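PDB 3KSV: HIT domain-containing protein, which is of unknown function but binds zinc and probably acts, like other histidine triad (HIT) proteins, as a nucleotide hydrolase or transferase. Local coordinates for residues 13-18 with 104-109; 35-40 with 49-54. All coordinates share one frame; numbering follows the deposited sequence.

Contact 1: 13-18 with 104-109; sequences CIFCKI and VPHVHF. With ZN (zinc ion), chain B.
Cys13, Cys16 and His106 meet at a zinc ion, forming most of a Cys2His2 site in this HIT-family protein; His55 completes it. The cysteines belong to a CxxC sequence at the start of helix 14-20. His106 opens the predicted histidine triad motif. Zinc lies 2.1 Å from Cys13 SG, 2.5 Å from Cys16 SG and 2.3 Å from His106 ND1. His106 CG lies anti to the backbone N (chi1 -180°), the setting with which ND1 reaches the metal.

A hydrogen bond within 13-18 and one to a residue outside both segments support the site. Cys13 is the N-cap of the helix, and its SG accepts from Cys16 N. The same sulfur therefore binds the metal and caps the helix. The far nitrogen of the His106 ring, NE2, donates to Pro52 O in strand 48-52. Zinc on ND1 and this bond on NE2 together fix the imidazole.

Aromatic contacts centre on Phe15. Its CB sits over a face of the His106 ring in a CH-pi contact. The ring itself turns an edge to His106, with planes at 82°, and another edge-to-face contact reaches His108, the predicted nucleotidylated histidine. Phe15 CE2 is 3.5 Å from His108 CG, over the imidazole face.

Apolar packing adds Val104. Its two methyls divide the work: CG1 meets Phe15 CD2 at 3.7 Å, and CG2 meets Ile14 CG1 at 3.9 Å.

Contact 2: 35-40 with 49-54; sequences LAFMDI and LVIPKE
Phe37 has its CG between the backbone N and the carbonyl carbon (chi1 49°), and Ile51 CG1 takes the corresponding position (chi1 71°). These torsions bring the Phe37 ring against both Leu49 and Ile51. Ile51 CD1 meets the ring edge in its plane, 3.9 Å from Phe37 CE2. Leu49 CB lies over a ring face, and Leu49 CD1 comes to 3.4 Å from Phe37 CE1, a tight contact. Leu49 also crosses Asp39 at a slant, its CD2 3.6 Å from Asp39 OD2. The other carboxylate oxygen, Asp39 OD1, accepts from Asn41 N.

The backbones form an antiparallel beta hairpin of the HIT domain. Leu35 with Ile51 and Phe37 with Leu49 are hydrogen-bonded pairs. Each makes two N-H to O bonds. The shortest runs from Ile51 N to Leu35 O at 2.8 Å. The longest runs from Phe37 N to Leu49 O at 3.1 Å. Ala36 and Val50 are the non-hydrogen-bonded pair between them. Their CA atoms approach to 4.4 Å, and Ala36 CA makes a CA-H...O contact with Leu49 O.

The two sheet faces have different neighbours. Leu49 and Ile51 touch Phe15 of helix 14-20, and Ile51 also reaches His108. On the other face Val50 packs on Val70, Leu73 and Ala77 of helix 64-82. Within the sheet, strand 34-38 runs between 27-30 and 48-52, and strand 109-114 lies beyond 48-52.

In the fold
Contact 2 is buried in the sheet, while contact 1 is partly buried, with Ile14 exposed. Their chemistry differs with their place. Contact 2 pairs two strands of a hairpin and has regular backbone bonds and apolar packing. Contact 1 brings a helix start to the loop before strand 109-114. It has no hydrogen bond between its segments and relies on zinc, aromatic rings and a few methyls. Strand 48-52 ties them together. Phe109 O lies 2.9 Å from Val50 N, a probable hydrogen bond, and Ile51 touches Phe15, His106 and His108. Through His106 the metal site adjoins strand 48-52.

Contact 1: 13-18 with 104-109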
loop_
_atom_site.group_PDB
_atom_site.type_symbol
_atom_site.label_atom_id
_atom_site.label_comp_id
_atom_site.label_asym_id
_atom_site.label_seq_id
_atom_site.Cartn_x
_atom_site.Cartn_y
_atom_site.Cartn_z
ATOM N N CYS A 13 -16.045 -13.777 7.040
ATOM C CA CYS A 13 -15.280 -12.700 6.401
ATOM C C CYS A 13 -16.182 -11.884 5.498
ATOM O O CYS A 13 -16.567 -12.344 4.424
ATOM C CB CYS A 13 -14.132 -13.267 5.575
ATOM S SG CYS A 13 -13.277 -12.038 4.556
ATOM N N ILE A 14 -16.488 -10.656 5.905
ATOM C CA ILE A 14 -17.398 -9.825 5.128
ATOM C C ILE A 14 -16.960 -9.574 3.691
ATOM O O ILE A 14 -17.811 -9.371 2.836
ATOM C CB ILE A 14 -17.751 -8.468 5.821
ATOM C CG1 ILE A 14 -16.557 -7.502 5.865
ATOM C CG2 ILE A 14 -18.337 -8.705 7.232
ATOM C CD1 ILE A 14 -16.983 -6.018 6.170
ATOM N N PHE A 15 -15.659 -9.601 3.392
ATOM C CA PHE A 15 -15.232 -9.373 2.004
ATOM C C PHE A 15 -15.470 -10.592 1.145
ATOM O O PHE A 15 -15.849 -10.468 -0.013
ATOM C CB PHE A 15 -13.772 -8.909 1.902
ATOM C CG PHE A 15 -13.540 -7.534 2.452
ATOM C CD1 PHE A 15 -14.473 -6.525 2.271
ATOM C CD2 PHE A 15 -12.384 -7.239 3.132
ATOM C CE1 PHE A 15 -14.256 -5.262 2.777
ATOM C CE2 PHE A 15 -12.177 -5.985 3.643
ATOM C CZ PHE A 15 -13.110 -4.997 3.468
ATOM N N CYS A 16 -15.282 -11.771 1.712
ATOM C CA CYS A 16 -15.707 -12.981 1.017
ATOM C C CYS A 16 -17.218 -12.990 0.765
ATOM O O CYS A 16 -17.671 -13.435 -0.284
ATOM C CB CYS A 16 -15.286 -14.235 1.782
ATOM S SG CYS A 16 -13.536 -14.671 1.576
ATOM N N LYS A 17 -17.994 -12.482 1.711
ATOM C CA LYS A 17 -19.448 -12.406 1.535
ATOM C C LYS A 17 -19.799 -11.488 0.350
ATOM O O LYS A 17 -20.632 -11.831 -0.471
ATOM C CB LYS A 17 -20.123 -11.892 2.800
ATOM C CG LYS A 17 -20.112 -12.862 3.966
ATOM C CD LYS A 17 -21.036 -12.351 5.078
ATOM C CE LYS A 17 -20.771 -13.037 6.405
ATOM N NZ LYS A 17 -21.356 -14.387 6.405
ATOM N N ILE A 18 -19.151 -10.330 0.276
ATOM C CA ILE A 18 -19.296 -9.423 -0.864
ATOM C C ILE A 18 -18.862 -10.119 -2.162
ATOM O O ILE A 18 -19.574 -10.077 -3.162
ATOM C CB ILE A 18 -18.478 -8.142 -0.658
ATOM C CG1 ILE A 18 -19.074 -7.322 0.478
ATOM C CG2 ILE A 18 -18.436 -7.288 -1.924
ATOM C CD1 ILE A 18 -18.048 -6.406 1.116
ATOM N N VAL A 104 -10.960 -6.656 9.421
ATOM C CA VAL A 104 -11.406 -7.795 8.613
ATOM C C VAL A 104 -10.171 -8.603 8.217
ATOM O O VAL A 104 -9.219 -8.028 7.670
ATOM C CB VAL A 104 -12.119 -7.342 7.324
ATOM C CG1 VAL A 104 -12.661 -8.544 6.567
ATOM C CG2 VAL A 104 -13.231 -6.342 7.629
ATOM N N PRO A 105 -10.170 -9.930 8.483
ATOM C CA PRO A 105 -9.033 -10.796 8.171
ATOM C C PRO A 105 -8.923 -11.203 6.685
ATOM O O PRO A 105 -8.822 -12.395 6.364
ATOM C CB PRO A 105 -9.268 -12.022 9.083
ATOM C CG PRO A 105 -10.742 -12.112 9.224
ATOM C CD PRO A 105 -11.266 -10.681 9.127
ATOM N N HIS A 106 -8.932 -10.210 5.793
ATOM C CA HIS A 106 -8.817 -10.431 4.342
ATOM C C HIS A 106 -8.057 -9.201 3.819
ATOM O O HIS A 106 -8.364 -8.066 4.215
ATOM C CB HIS A 106 -10.235 -10.602 3.743
ATOM C CG HIS A 106 -10.289 -10.847 2.254
ATOM N ND1 HIS A 106 -11.080 -11.827 1.691
ATOM C CD2 HIS A 106 -9.712 -10.205 1.214
ATOM C CE1 HIS A 106 -10.965 -11.795 0.375
ATOM N NE2 HIS A 106 -10.135 -10.820 0.059
ATOM N N VAL A 107 -7.035 -9.415 2.986
ATOM C CA VAL A 107 -6.202 -8.303 2.507
ATOM C C VAL A 107 -7.098 -7.242 1.856
ATOM O O VAL A 107 -7.929 -7.553 0.997
ATOM C CB VAL A 107 -5.159 -8.773 1.475
ATOM C CG1 VAL A 107 -4.476 -7.583 0.801
ATOM C CG2 VAL A 107 -4.112 -9.695 2.146
ATOM N N HIS A 108 -6.950 -5.990 2.291
ATOM C CA HIS A 108 -7.613 -4.883 1.625
ATOM C C HIS A 108 -6.742 -3.634 1.685
ATOM O O HIS A 108 -6.238 -3.267 2.745
ATOM C CB HIS A 108 -9.012 -4.638 2.192
ATOM C CG HIS A 108 -9.057 -4.513 3.681
ATOM N ND1 HIS A 108 -8.807 -5.575 4.521
ATOM C CD2 HIS A 108 -9.372 -3.466 4.479
ATOM C CE1 HIS A 108 -8.955 -5.183 5.773
ATOM N NE2 HIS A 108 -9.294 -3.909 5.778
ATOM N N PHE A 109 -6.543 -3.036 0.515
ATOM C CA PHE A 109 -5.841 -1.776 0.365
ATOM C C PHE A 109 -6.849 -0.638 0.427
ATOM O O PHE A 109 -7.758 -0.570 -0.378
ATOM C CB PHE A 109 -5.113 -1.729 -0.985
ATOM C CG PHE A 109 -3.881 -2.554 -1.033
ATOM C CD1 PHE A 109 -2.638 -1.969 -0.815
ATOM C CD2 PHE A 109 -3.957 -3.917 -1.271
ATOM C CE1 PHE A 109 -1.513 -2.706 -0.839
ATOM C CE2 PHE A 109 -2.814 -4.680 -1.299
ATOM C CZ PHE A 109 -1.578 -4.072 -1.095
HETATM ZN ZN ZN B . -12.277 -13.151 3.075
#

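Contact 2: 35-40 with 49-54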
loop_
_atom_site.group_PDB
_atom_site.type_symbol
_atom_site.label_atom_id
_atom_site.label_comp_id
_atom_site.label_asym_id
_atom_site.label_seq_id
_atom_site.Cartn_x
_atom_site.Cartn_y
_atom_site.Cartn_z
ATOM N N LEU A 35 -10.951 -7.090 -6.876
ATOM C CA LEU A 35 -12.157 -6.286 -6.897
ATOM C C LEU A 35 -11.918 -4.918 -6.215
ATOM O O LEU A 35 -11.125 -4.818 -5.274
ATOM C CB LEU A 35 -13.269 -7.061 -6.169
ATOM C CG LEU A 35 -14.711 -6.806 -6.571
ATOM C CD1 LEU A 35 -15.075 -7.731 -7.736
ATOM C CD2 LEU A 35 -15.669 -6.984 -5.352
ATOM N N ALA A 36 -12.611 -3.878 -6.680
ATOM C CA ALA A 36 -12.641 -2.580 -6.017
ATOM C C ALA A 36 -14.071 -2.127 -5.710
ATOM O O ALA A 36 -15.009 -2.375 -6.491
ATOM C CB ALA A 36 -11.919 -1.538 -6.868
ATOM N N PHE A 37 -14.232 -1.456 -4.569
ATOM C CA PHE A 37 -15.480 -0.840 -4.182
ATOM C C PHE A 37 -15.282 0.301 -3.168
ATOM O O PHE A 37 -14.174 0.559 -2.697
ATOM C CB PHE A 37 -16.449 -1.898 -3.655
ATOM C CG PHE A 37 -15.861 -2.795 -2.638
ATOM C CD1 PHE A 37 -15.887 -2.443 -1.300
ATOM C CD2 PHE A 37 -15.296 -3.995 -3.008
ATOM C CE1 PHE A 37 -15.347 -3.284 -0.320
ATOM C CE2 PHE A 37 -14.751 -4.847 -2.055
ATOM C CZ PHE A 37 -14.770 -4.489 -0.698
ATOM N N MET A 38 -16.366 1.000 -2.858
ATOM C CA MET A 38 -16.315 2.113 -1.917
ATOM C C MET A 38 -16.298 1.615 -0.467
ATOM O O MET A 38 -16.830 0.546 -0.153
ATOM C CB MET A 38 -17.494 3.060 -2.141
ATOM C CG MET A 38 -17.662 3.585 -3.594
ATOM S SD MET A 38 -16.234 4.479 -4.246
ATOM C CE MET A 38 -16.109 5.779 -3.013
ATOM N N ASP A 39 -15.679 2.386 0.422
ATOM C CA ASP A 39 -15.718 2.070 1.843
ATOM C C ASP A 39 -16.966 2.761 2.399
ATOM O O ASP A 39 -17.124 3.974 2.271
ATOM C CB ASP A 39 -14.443 2.539 2.556
ATOM C CG ASP A 39 -14.229 1.863 3.913
ATOM O OD1 ASP A 39 -15.192 1.665 4.644
ATOM O OD2 ASP A 39 -13.076 1.550 4.289
ATOM N N ILE A 40 -17.853 1.981 3.012
ATOM C CA ILE A 40 -19.077 2.534 3.590
ATOM C C ILE A 40 -18.835 3.102 4.996
ATOM O O ILE A 40 -19.756 3.658 5.600
ATOM C CB ILE A 40 -20.239 1.500 3.617
ATOM C CG1 ILE A 40 -19.891 0.318 4.520
ATOM C CG2 ILE A 40 -20.556 1.010 2.198
ATOM C CD1 ILE A 40 -21.143 -0.376 5.107
ATOM N N LEU A 49 -11.602 0.869 -1.504
ATOM C CA LEU A 49 -10.909 -0.348 -1.146
ATOM C C LEU A 49 -10.574 -1.165 -2.401
ATOM O O LEU A 49 -11.366 -1.213 -3.340
ATOM C CB LEU A 49 -11.796 -1.185 -0.245
ATOM C CG LEU A 49 -12.264 -0.530 1.059
ATOM C CD1 LEU A 49 -13.449 -1.306 1.645
ATOM C CD2 LEU A 49 -11.154 -0.434 2.057
ATOM N N VAL A 50 -9.397 -1.785 -2.418
ATOM C CA VAL A 50 -9.018 -2.741 -3.461
ATOM C C VAL A 50 -8.637 -4.042 -2.766
ATOM O O VAL A 50 -7.728 -4.060 -1.934
ATOM C CB VAL A 50 -7.806 -2.248 -4.287
ATOM C CG1 VAL A 50 -7.293 -3.346 -5.209
ATOM C CG2 VAL A 50 -8.164 -1.001 -5.074
ATOM N N ILE A 51 -9.312 -5.127 -3.109
ATOM C CA ILE A 51 -9.073 -6.412 -2.455
ATOM C C ILE A 51 -8.789 -7.533 -3.465
ATOM O O ILE A 51 -9.301 -7.506 -4.586
ATOM C CB ILE A 51 -10.274 -6.825 -1.559
ATOM C CG1 ILE A 51 -11.463 -7.224 -2.399
ATOM C CG2 ILE A 51 -10.681 -5.684 -0.608
ATOM C CD1 ILE A 51 -12.489 -8.013 -1.615
ATOM N N PRO A 52 -7.974 -8.527 -3.076
ATOM C CA PRO A 52 -7.913 -9.723 -3.890
ATOM C C PRO A 52 -9.181 -10.550 -3.728
ATOM O O PRO A 52 -9.796 -10.551 -2.661
ATOM C CB PRO A 52 -6.713 -10.464 -3.305
ATOM C CG PRO A 52 -6.735 -10.098 -1.880
ATOM C CD PRO A 52 -7.130 -8.653 -1.876
ATOM N N LYS A 53 -9.576 -11.243 -4.783
ATOM C CA LYS A 53 -10.689 -12.178 -4.687
ATOM C C LYS A 53 -10.348 -13.358 -3.763
ATOM O O LYS A 53 -11.210 -13.837 -3.031
ATOM C CB LYS A 53 -11.091 -12.673 -6.076
ATOM C CG LYS A 53 -11.874 -11.638 -6.898
ATOM C CD LYS A 53 -11.972 -12.064 -8.367
ATOM C CE LYS A 53 -13.030 -11.290 -9.139
ATOM N NZ LYS A 53 -12.918 -11.523 -10.613
ATOM N N GLU A 54 -9.091 -13.793 -3.776
ATOM C CA GLU A 54 -8.614 -14.884 -2.914
ATOM C C GLU A 54 -8.710 -14.452 -1.448
ATOM O O GLU A 54 -8.378 -13.309 -1.118
ATOM C CB GLU A 54 -7.141 -15.225 -3.268
ATOM C CG GLU A 54 -6.519 -16.427 -2.506
ATOM C CD GLU A 54 -4.955 -16.440 -2.493
ATOM O OE1 GLU A 54 -4.282 -15.637 -3.218
ATOM O OE2 GLU A 54 -4.401 -17.271 -1.724
#